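Local atomic coordinates of ecdysteroid-phosphate phosphatase (Bombyx mori, PDB entry 3C7T), a protein that removes phosphate from inactive ecdysteroid phosphates, ecdysone 22-phosphate above all, to release the active moulting steroids, and also acts as a protein tyrosine phosphatase. Residues F8-G13 / N186-G191. Numbering follows the deposited sequence.
Sequences FALRHG and NVIFIG. With WO4 (tungstate(VI)ion), chain E.
The carbonyl O of Leu-10 takes the backbone N-H of Gly-191 at 2.8 Å, almost straight (173° at the hydrogen) and nearly along the C=O axis, with the CA-H of Ile-190 beside it, 3.5 Å from O to CA. Upstream, the parallel strands 8-11 and 187-191 are joined by a ladder whose bonds alternate: Phe-8 and Leu-10 give their N-H to Val-187 and Phe-189, and Phe-8 O takes that of Phe-189. On one face of the sheet Leu-10, its CG anti to the backbone N (chi1 180°), lies alongside Ile-190, CD2 to CG1 at 4.0 Å, while Ile-188 sets CG1 3.7 Å from CB of Phe-8; helix 91-104 covers the two isoleucines. Ala-9 and Phe-189 face helix 193-204. At the strand end the last rung is bent, His-12 N to Gly-191 O at 3.0 Å (136°). His-12 ND1 donates to its neighbour Gly-13 O at 2.8 Å, nearly straight and in the ring plane. This fixes the ring's rotation and directs NE2 at the tungsten, 2.5 Å away. CG of Arg-11 lies over one imidazole face, toward its rim, and its extended chain brings NE to tungstate O1 at 2.7 Å and NH2 to O3. Replacing His-12 with an alanine would probably leave the tungsten without its nitrogen ligand and Gly-13 O without its imidazole donor. His-192, Ala-193, Lys-224, Arg-15 and Arg-92 also hydrogen-bond to the tungstate, in a pocket at the C-terminal ends of these two central strands, as in the histidine phosphatase fold of this C-terminal PGM-like domain. With NE2 bonded to the tungsten, the geometry resembles that expected for phosphoryl transfer to His-12, which forms the tele-phosphohistidine intermediate.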
ATOM      1  N   PHE A   8      18.789   9.278 -10.794  1.00 21.33           N
ATOM      2  CA  PHE A   8      17.353   9.225 -10.511  1.00 19.88           C
ATOM      3  C   PHE A   8      16.980  10.254  -9.479  1.00 19.41           C
ATOM      4  O   PHE A   8      17.814  10.654  -8.665  1.00 19.27           O
ATOM      5  CB  PHE A   8      16.983   7.843  -9.961  1.00 20.43           C
ATOM      6  CG  PHE A   8      17.215   6.729 -10.924  1.00 21.06           C
ATOM      7  CD1 PHE A   8      16.480   6.649 -12.100  1.00 21.58           C
ATOM      8  CD2 PHE A   8      18.152   5.750 -10.648  1.00 23.50           C
ATOM      9  CE1 PHE A   8      16.675   5.600 -12.980  1.00 21.71           C
ATOM     10  CE2 PHE A   8      18.358   4.690 -11.535  1.00 23.52           C
ATOM     11  CZ  PHE A   8      17.625   4.621 -12.693  1.00 23.36           C
ATOM     12  N   ALA A   9      15.711  10.670  -9.494  1.00 19.73           N
ATOM     13  CA  ALA A   9      15.194  11.551  -8.446  1.00 18.71           C
ATOM     14  C   ALA A   9      13.842  10.977  -8.059  1.00 18.82           C
ATOM     15  O   ALA A   9      13.044  10.581  -8.925  1.00 17.54           O
ATOM     16  CB  ALA A   9      15.027  12.964  -8.932  1.00 19.83           C
ATOM     17  N   LEU A  10      13.625  10.887  -6.760  1.00 17.83           N
ATOM     18  CA  LEU A  10      12.428  10.223  -6.237  1.00 17.48           C
ATOM     19  C   LEU A  10      11.760  11.082  -5.166  1.00 17.38           C
ATOM     20  O   LEU A  10      12.413  11.469  -4.193  1.00 18.42           O
ATOM     21  CB  LEU A  10      12.847   8.868  -5.660  1.00 17.52           C
ATOM     22  CG  LEU A  10      11.817   7.925  -5.030  1.00 17.52           C
ATOM     23  CD1 LEU A  10      10.840   7.389  -6.094  1.00 19.20           C
ATOM     24  CD2 LEU A  10      12.500   6.778  -4.375  1.00 19.02           C
ATOM     25  N   ARG A  11      10.465  11.380  -5.319  1.00 17.00           N
ATOM     26  CA  ARG A  11       9.720  12.021  -4.213  1.00 16.77           C
ATOM     27  C   ARG A  11       9.468  10.996  -3.082  1.00 18.09           C
ATOM     28  O   ARG A  11       9.320   9.785  -3.331  1.00 17.77           O
ATOM     29  CB  ARG A  11       8.373  12.606  -4.704  1.00 17.88           C
ATOM     30  CG  ARG A  11       7.693  13.491  -3.670  1.00 17.74           C
ATOM     31  CD  ARG A  11       6.298  13.923  -4.117  1.00 17.34           C
ATOM     32  NE  ARG A  11       5.617  14.615  -3.043  1.00 16.91           N
ATOM     33  CZ  ARG A  11       4.286  14.651  -2.903  1.00 19.01           C
ATOM     34  NH1 ARG A  11       3.476  14.024  -3.760  1.00 19.74           N
ATOM     35  NH2 ARG A  11       3.752  15.277  -1.876  1.00 20.46           N
ATOM     36  N   HIS A  12       9.410  11.479  -1.844  1.00 16.69           N
ATOM     37  CA  HIS A  12       9.122  10.620  -0.705  1.00 16.67           C
ATOM     38  C   HIS A  12       7.734   9.967  -0.882  1.00 17.04           C
ATOM     39  O   HIS A  12       6.911  10.419  -1.699  1.00 16.78           O
ATOM     40  CB  HIS A  12       9.127  11.465   0.561  1.00 16.02           C
ATOM     41  CG  HIS A  12       8.140  12.589   0.513  1.00 14.90           C
ATOM     42  ND1 HIS A  12       6.773  12.393   0.625  1.00 14.17           N
ATOM     43  CD2 HIS A  12       8.323  13.917   0.329  1.00 16.75           C
ATOM     44  CE1 HIS A  12       6.163  13.563   0.525  1.00 18.79           C
ATOM     45  NE2 HIS A  12       7.081  14.499   0.325  1.00 13.91           N
ATOM     46  N   GLY A  13       7.468   8.915  -0.101  1.00 17.14           N
ATOM     47  CA  GLY A  13       6.191   8.223  -0.159  1.00 16.38           C
ATOM     48  C   GLY A  13       5.142   8.946   0.673  1.00 17.18           C
ATOM     49  O   GLY A  13       5.373  10.058   1.167  1.00 16.25           O
ATOM     50  N   ASN A 186      25.544   4.226 -10.403  1.00 27.90           N
ATOM     51  CA  ASN A 186      24.242   4.899 -10.527  1.00 26.49           C
ATOM     52  C   ASN A 186      23.905   5.673  -9.259  1.00 25.41           C
ATOM     53  O   ASN A 186      24.321   5.293  -8.162  1.00 25.46           O
ATOM     54  CB  ASN A 186      23.126   3.899 -10.910  1.00 26.58           C
ATOM     55  CG  ASN A 186      23.342   3.272 -12.298  1.00 26.31           C
ATOM     56  OD1 ASN A 186      23.862   3.914 -13.212  1.00 25.93           O
ATOM     57  ND2 ASN A 186      22.938   2.017 -12.453  1.00 26.94           N
ATOM     58  N   VAL A 187      23.180   6.779  -9.425  1.00 24.44           N
ATOM     59  CA  VAL A 187      22.906   7.719  -8.334  1.00 23.58           C
ATOM     60  C   VAL A 187      21.388   7.912  -8.192  1.00 23.25           C
ATOM     61  O   VAL A 187      20.671   7.929  -9.189  1.00 23.65           O
ATOM     62  CB  VAL A 187      23.542   9.086  -8.612  1.00 23.50           C
ATOM     63  CG1 VAL A 187      23.252  10.103  -7.488  1.00 22.56           C
ATOM     64  CG2 VAL A 187      25.036   8.948  -8.792  1.00 24.22           C
ATOM     65  N   ILE A 188      20.935   8.064  -6.950  1.00 22.41           N
ATOM     66  CA  ILE A 188      19.544   8.459  -6.656  1.00 21.61           C
ATOM     67  C   ILE A 188      19.474   9.554  -5.587  1.00 21.37           C
ATOM     68  O   ILE A 188      20.163   9.493  -4.557  1.00 22.07           O
ATOM     69  CB  ILE A 188      18.622   7.262  -6.327  1.00 21.85           C
ATOM     70  CG1 ILE A 188      17.143   7.714  -6.302  1.00 21.88           C
ATOM     71  CG2 ILE A 188      19.039   6.557  -5.035  1.00 21.48           C
ATOM     72  CD1 ILE A 188      16.120   6.569  -6.378  1.00 20.38           C
ATOM     73  N   PHE A 189      18.674  10.572  -5.888  1.00 20.31           N
ATOM     74  CA  PHE A 189      18.386  11.677  -4.968  1.00 20.33           C
ATOM     75  C   PHE A 189      16.950  11.484  -4.489  1.00 20.37           C
ATOM     76  O   PHE A 189      16.025  11.482  -5.310  1.00 21.07           O
ATOM     77  CB  PHE A 189      18.460  13.014  -5.692  1.00 19.52           C
ATOM     78  CG  PHE A 189      19.833  13.341  -6.244  1.00 20.31           C
ATOM     79  CD1 PHE A 189      20.924  13.483  -5.382  1.00 21.47           C
ATOM     80  CD2 PHE A 189      20.004  13.521  -7.610  1.00 21.64           C
ATOM     81  CE1 PHE A 189      22.192  13.800  -5.883  1.00 21.48           C
ATOM     82  CE2 PHE A 189      21.274  13.844  -8.138  1.00 21.74           C
ATOM     83  CZ  PHE A 189      22.364  13.963  -7.263  1.00 23.84           C
ATOM     84  N   ILE A 190      16.779  11.288  -3.187  1.00 20.02           N
ATOM     85  CA  ILE A 190      15.465  10.982  -2.622  1.00 19.96           C
ATOM     86  C   ILE A 190      15.033  12.152  -1.773  1.00 20.00           C
ATOM     87  O   ILE A 190      15.675  12.492  -0.767  1.00 19.01           O
ATOM     88  CB  ILE A 190      15.475   9.653  -1.857  1.00 20.27           C
ATOM     89  CG1 ILE A 190      15.786   8.534  -2.861  1.00 22.96           C
ATOM     90  CG2 ILE A 190      14.117   9.441  -1.132  1.00 20.13           C
ATOM     91  CD1 ILE A 190      16.175   7.190  -2.263  1.00 25.86           C
ATOM     92  N   GLY A 191      13.958  12.801  -2.205  1.00 19.66           N
ATOM     93  CA  GLY A 191      13.619  14.105  -1.644  1.00 19.92           C
ATOM     94  C   GLY A 191      12.150  14.458  -1.738  1.00 20.03           C
ATOM     95  O   GLY A 191      11.281  13.717  -1.290  1.00 20.69           O
TER
HETATM   96  W   WO4 E   1       6.777  16.933  -0.070  1.00 20.56           W
HETATM   97  O1  WO4 E   1       7.241  16.496  -1.895  1.00 20.07           O
HETATM   98  O2  WO4 E   1       6.443  18.876  -0.319  1.00 18.66           O
HETATM   99  O3  WO4 E   1       5.048  16.343   0.708  1.00 13.35           O
HETATM  100  O4  WO4 E   1       8.233  16.933   1.248  1.00 18.26           O